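Local coordinates for protein 2-oxoadipate dioxygenase/decarboxylase (Pseudomonas putida, PDB 6W1G) that uses iron(II) and dioxygen to decarboxylate and hydroxylate 2-oxoadipate, giving D-2-hydroxyglutarate in the catabolism of D-lysine, at residues V252-L264 with L337-M351. Residues are numbered along the deposited sequence; the frame is centred on the assembly and turned at random. Where two conformers were deposited one is given.
Sequences VEGPPTRRHPILL and LQANFAEFPDDLAQM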
# COMPACT_ATOMS: atom_id res chain seq x y z
N VAL A 252 8.37 -3.59 -14.77
CA VAL A 252 8.07 -3.62 -13.35
C VAL A 252 8.37 -2.24 -12.80
O VAL A 252 9.49 -1.72 -12.98
CB VAL A 252 8.91 -4.71 -12.66
CG1 VAL A 252 8.69 -4.68 -11.16
CG2 VAL A 252 8.58 -6.08 -13.23
N GLU A 253 7.40 -1.65 -12.10
CA GLU A 253 7.62 -0.37 -11.46
C GLU A 253 8.42 -0.56 -10.18
O GLU A 253 8.27 -1.58 -9.51
CB GLU A 253 6.30 0.31 -11.11
CG GLU A 253 5.44 0.61 -12.34
CD GLU A 253 4.19 1.34 -11.95
OE1 GLU A 253 3.15 0.68 -11.74
OE2 GLU A 253 4.27 2.57 -11.79
N GLY A 254 9.26 0.43 -9.86
CA GLY A 254 10.12 0.40 -8.71
C GLY A 254 11.56 0.17 -9.09
O GLY A 254 11.94 0.19 -10.26
N PRO A 255 12.42 -0.05 -8.09
CA PRO A 255 13.83 -0.36 -8.37
C PRO A 255 13.96 -1.69 -9.09
O PRO A 255 13.02 -2.48 -9.13
CB PRO A 255 14.45 -0.46 -6.97
CG PRO A 255 13.29 -0.97 -6.12
CD PRO A 255 12.07 -0.25 -6.67
N PRO A 256 15.13 -1.96 -9.67
CA PRO A 256 15.41 -3.29 -10.21
C PRO A 256 15.62 -4.33 -9.12
O PRO A 256 15.63 -4.00 -7.92
CB PRO A 256 16.68 -3.06 -11.03
CG PRO A 256 17.41 -2.04 -10.18
CD PRO A 256 16.34 -1.12 -9.62
N THR A 257 15.80 -5.57 -9.55
CA THR A 257 16.11 -6.67 -8.64
C THR A 257 17.34 -6.32 -7.81
O THR A 257 18.35 -5.86 -8.34
CB THR A 257 16.39 -7.93 -9.46
OG1 THR A 257 15.28 -8.18 -10.36
CG2 THR A 257 16.63 -9.11 -8.55
N ARG A 258 17.26 -6.59 -6.51
CA ARG A 258 18.34 -6.35 -5.58
C ARG A 258 18.37 -7.47 -4.56
O ARG A 258 17.36 -8.09 -4.24
CB ARG A 258 18.09 -5.03 -4.81
CG ARG A 258 18.31 -3.77 -5.63
CD ARG A 258 17.75 -2.54 -4.94
NE ARG A 258 18.24 -2.40 -3.57
CZ ARG A 258 19.37 -1.80 -3.19
NH1 ARG A 258 20.19 -1.26 -4.10
NH2 ARG A 258 19.70 -1.77 -1.90
N ARG A 259 19.56 -7.68 -3.98
CA ARG A 259 19.67 -8.56 -2.82
C ARG A 259 18.91 -8.00 -1.62
O ARG A 259 18.32 -8.77 -0.85
CB ARG A 259 21.13 -8.72 -2.43
CG ARG A 259 21.94 -9.48 -3.46
CD ARG A 259 23.44 -9.49 -3.17
NE ARG A 259 24.11 -8.29 -3.70
CZ ARG A 259 24.98 -7.54 -3.03
NH1 ARG A 259 25.34 -7.85 -1.79
NH2 ARG A 259 25.51 -6.48 -3.63
N HIS A 260 18.91 -6.67 -1.46
CA HIS A 260 18.25 -6.00 -0.34
C HIS A 260 17.30 -4.98 -0.94
O HIS A 260 17.68 -3.82 -1.18
CB HIS A 260 19.30 -5.40 0.60
CG HIS A 260 20.10 -6.47 1.22
ND1 HIS A 260 19.58 -7.34 2.16
CD2 HIS A 260 21.36 -6.89 0.98
CE1 HIS A 260 20.49 -8.23 2.48
NE2 HIS A 260 21.58 -7.96 1.80
N PRO A 261 16.08 -5.42 -1.25
CA PRO A 261 15.12 -4.55 -1.92
C PRO A 261 14.85 -3.28 -1.16
O PRO A 261 14.92 -3.23 0.08
CB PRO A 261 13.87 -5.45 -2.05
CG PRO A 261 14.53 -6.85 -2.18
CD PRO A 261 15.58 -6.79 -1.09
N ILE A 262 14.45 -2.25 -1.90
CA ILE A 262 14.10 -0.94 -1.38
C ILE A 262 12.72 -0.54 -1.91
O ILE A 262 12.33 -0.89 -3.03
CB ILE A 262 15.17 0.13 -1.70
CG1 ILE A 262 15.38 0.26 -3.22
CG2 ILE A 262 16.46 -0.20 -0.97
CD1 ILE A 262 16.46 1.28 -3.57
N LEU A 263 11.99 0.23 -1.09
CA LEU A 263 10.64 0.66 -1.45
C LEU A 263 9.80 -0.55 -1.81
O LEU A 263 9.63 -1.45 -0.99
CB LEU A 263 10.63 1.77 -2.50
CG LEU A 263 11.38 3.03 -2.06
CD1 LEU A 263 11.24 4.12 -3.13
CD2 LEU A 263 10.90 3.57 -0.74
N LEU A 264 9.20 -0.60 -3.01
CA LEU A 264 8.46 -1.77 -3.45
C LEU A 264 8.66 -1.91 -4.95
O LEU A 264 9.07 -0.97 -5.62
CB LEU A 264 7.00 -1.72 -3.05
CG LEU A 264 6.13 -0.65 -3.69
CD1 LEU A 264 5.67 -1.01 -5.09
CD2 LEU A 264 4.90 -0.41 -2.83
N LEU A 337 17.59 0.41 -16.19
CA LEU A 337 17.29 0.53 -14.77
C LEU A 337 18.34 -0.16 -13.92
O LEU A 337 18.81 0.40 -12.92
CB LEU A 337 15.91 -0.05 -14.52
CG LEU A 337 15.34 0.07 -13.13
CD1 LEU A 337 15.01 1.51 -12.85
CD2 LEU A 337 14.13 -0.84 -12.98
N GLN A 338 18.68 -1.41 -14.28
CA GLN A 338 19.71 -2.11 -13.52
C GLN A 338 21.03 -1.37 -13.57
O GLN A 338 21.70 -1.19 -12.54
CB GLN A 338 19.82 -3.56 -14.01
CG GLN A 338 20.67 -4.51 -13.07
CD GLN A 338 20.52 -4.36 -11.51
OE1 GLN A 338 19.61 -4.94 -10.89
NE2 GLN A 338 21.44 -3.60 -10.87
N ALA A 339 21.42 -0.89 -14.75
CA ALA A 339 22.70 -0.21 -14.87
C ALA A 339 22.75 1.03 -13.99
O ALA A 339 23.73 1.26 -13.28
CB ALA A 339 22.95 0.13 -16.34
N ASN A 340 21.69 1.84 -14.01
CA ASN A 340 21.71 3.09 -13.26
C ASN A 340 21.60 2.85 -11.75
O ASN A 340 22.15 3.62 -10.97
CB ASN A 340 20.58 3.99 -13.75
CG ASN A 340 20.93 4.73 -15.03
OD1 ASN A 340 21.54 5.80 -14.98
ND2 ASN A 340 20.55 4.18 -16.18
N PHE A 341 20.93 1.78 -11.32
CA PHE A 341 20.74 1.56 -9.89
C PHE A 341 21.91 0.82 -9.27
O PHE A 341 21.90 0.59 -8.06
CB PHE A 341 19.42 0.83 -9.60
CG PHE A 341 18.30 1.77 -9.26
CD1 PHE A 341 17.56 2.37 -10.26
CD2 PHE A 341 18.00 2.07 -7.95
CE1 PHE A 341 16.56 3.25 -9.96
CE2 PHE A 341 17.00 2.94 -7.64
CZ PHE A 341 16.25 3.52 -8.63
N ALA A 342 22.92 0.46 -10.07
CA ALA A 342 24.16 -0.05 -9.49
C ALA A 342 24.75 0.90 -8.45
O ALA A 342 25.47 0.45 -7.56
CB ALA A 342 25.19 -0.31 -10.60
N GLU A 343 24.46 2.20 -8.55
CA GLU A 343 24.96 3.20 -7.61
C GLU A 343 24.24 3.21 -6.27
O GLU A 343 24.70 3.89 -5.34
CB GLU A 343 24.77 4.57 -8.27
CG GLU A 343 25.20 5.77 -7.45
CD GLU A 343 25.15 7.07 -8.22
OE1 GLU A 343 25.34 7.05 -9.46
OE2 GLU A 343 24.91 8.11 -7.57
N PHE A 344 23.14 2.50 -6.13
CA PHE A 344 22.45 2.42 -4.85
C PHE A 344 23.02 1.23 -4.10
O PHE A 344 22.83 0.09 -4.54
CB PHE A 344 20.95 2.27 -5.05
CG PHE A 344 20.14 2.70 -3.84
CD1 PHE A 344 20.29 2.05 -2.62
CD2 PHE A 344 19.30 3.79 -3.91
CE1 PHE A 344 19.60 2.48 -1.50
CE2 PHE A 344 18.60 4.23 -2.79
CZ PHE A 344 18.73 3.57 -1.58
N PRO A 345 23.72 1.43 -2.98
CA PRO A 345 24.37 0.29 -2.31
C PRO A 345 23.40 -0.85 -2.06
O PRO A 345 22.27 -0.62 -1.62
CB PRO A 345 24.87 0.89 -0.99
CG PRO A 345 25.16 2.32 -1.36
CD PRO A 345 24.04 2.71 -2.31
N ASP A 346 23.84 -2.08 -2.35
CA ASP A 346 23.03 -3.29 -2.22
C ASP A 346 23.64 -4.20 -1.15
O ASP A 346 23.67 -5.43 -1.28
CB ASP A 346 22.82 -4.00 -3.56
CG ASP A 346 21.70 -5.02 -3.51
OD1 ASP A 346 20.86 -4.97 -2.58
OD2 ASP A 346 21.65 -5.88 -4.44
N ASP A 347 24.17 -3.58 -0.13
CA ASP A 347 24.78 -4.23 1.02
C ASP A 347 24.09 -3.61 2.23
O ASP A 347 24.04 -2.39 2.38
CB ASP A 347 26.27 -3.93 0.98
CG ASP A 347 27.00 -4.43 2.18
OD1 ASP A 347 26.98 -3.71 3.18
OD2 ASP A 347 27.59 -5.54 2.10
N LEU A 348 23.54 -4.45 3.10
CA LEU A 348 22.73 -3.93 4.21
C LEU A 348 23.57 -3.09 5.16
O LEU A 348 23.10 -2.05 5.65
CB LEU A 348 22.10 -5.05 5.02
CG LEU A 348 20.72 -5.59 4.67
CD1 LEU A 348 20.27 -6.52 5.78
CD2 LEU A 348 19.75 -4.47 4.46
N ALA A 349 24.80 -3.53 5.45
CA ALA A 349 25.65 -2.73 6.32
C ALA A 349 25.88 -1.31 5.78
O ALA A 349 25.94 -0.35 6.57
CB ALA A 349 26.96 -3.46 6.60
N GLN A 350 26.12 -1.18 4.47
CA GLN A 350 26.34 0.15 3.89
C GLN A 350 25.05 0.95 3.85
O GLN A 350 25.07 2.16 4.01
CB GLN A 350 26.93 0.01 2.51
CG GLN A 350 28.38 -0.35 2.52
CD GLN A 350 29.31 0.76 3.00
OE1 GLN A 350 28.96 1.93 3.14
NE2 GLN A 350 30.54 0.39 3.21
N MET A 351 23.92 0.29 3.57
CA MET A 351 22.66 1.01 3.62
C MET A 351 22.42 1.60 5.00
O MET A 351 21.89 2.70 5.13
CB MET A 351 21.51 0.05 3.28
CG MET A 351 21.49 -0.43 1.83
SD MET A 351 20.48 -1.87 1.47
CE MET A 351 18.83 -1.28 1.81
O HOH W 1 20.17 -1.28 -6.91
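A salt-bridge network of R258, R259 and D346 pins the irregular loop 252-264 to the connector between helices 330-341 and 348-353, and illustrates how two arginines and an aspartate can join segments that lack regular pairing. The D346 carboxylate grips two successive backbone amides through its syn lone pairs, R259 N to OD2 and H260 N to OD1, both at 2.8 Å. R259 NE lies 3.5 Å from D346 OD2, which is well out of the guanidinium plane, a bridge of charge without a directed N-H. R258 returns the grip. Its chain, bent at chi3 (52°), brings the guanidinium against the connector, where NH2 donates to P345 O (2.8 Å, 162°) and NH1 to F344 O (3.0 Å), both acceptors lying in its plane. A water bridges NH1 to F341 O, while NE and NH2 together hold H260 O of R258's own loop, fixing the rotation of the group. D346 OD1 lies over one guanidinium face, so this salt bridge too rests on charge alone; I262 CD1 of the same loop lies over the opposite face, toward its rim.

Apolar contacts extend the seam. That same I262 methyl sits almost centrally over the F344 ring, 3.6 Å from its centroid, and I262 CG2 touches M351 CE. P256 CD lies over the F341 ring, 3.5 Å from F341 CG, and also meets L337 CG.

Helix 304-321 backs the apolar end, with Y310 against F341 and L309 against F344. T257 OG1 is hydrogen-bonded to D235 OD2 of helix 234-240, and beyond I262 the loop runs into strand 264-275, paired with strand 288-298, which carries the metal ligand E294.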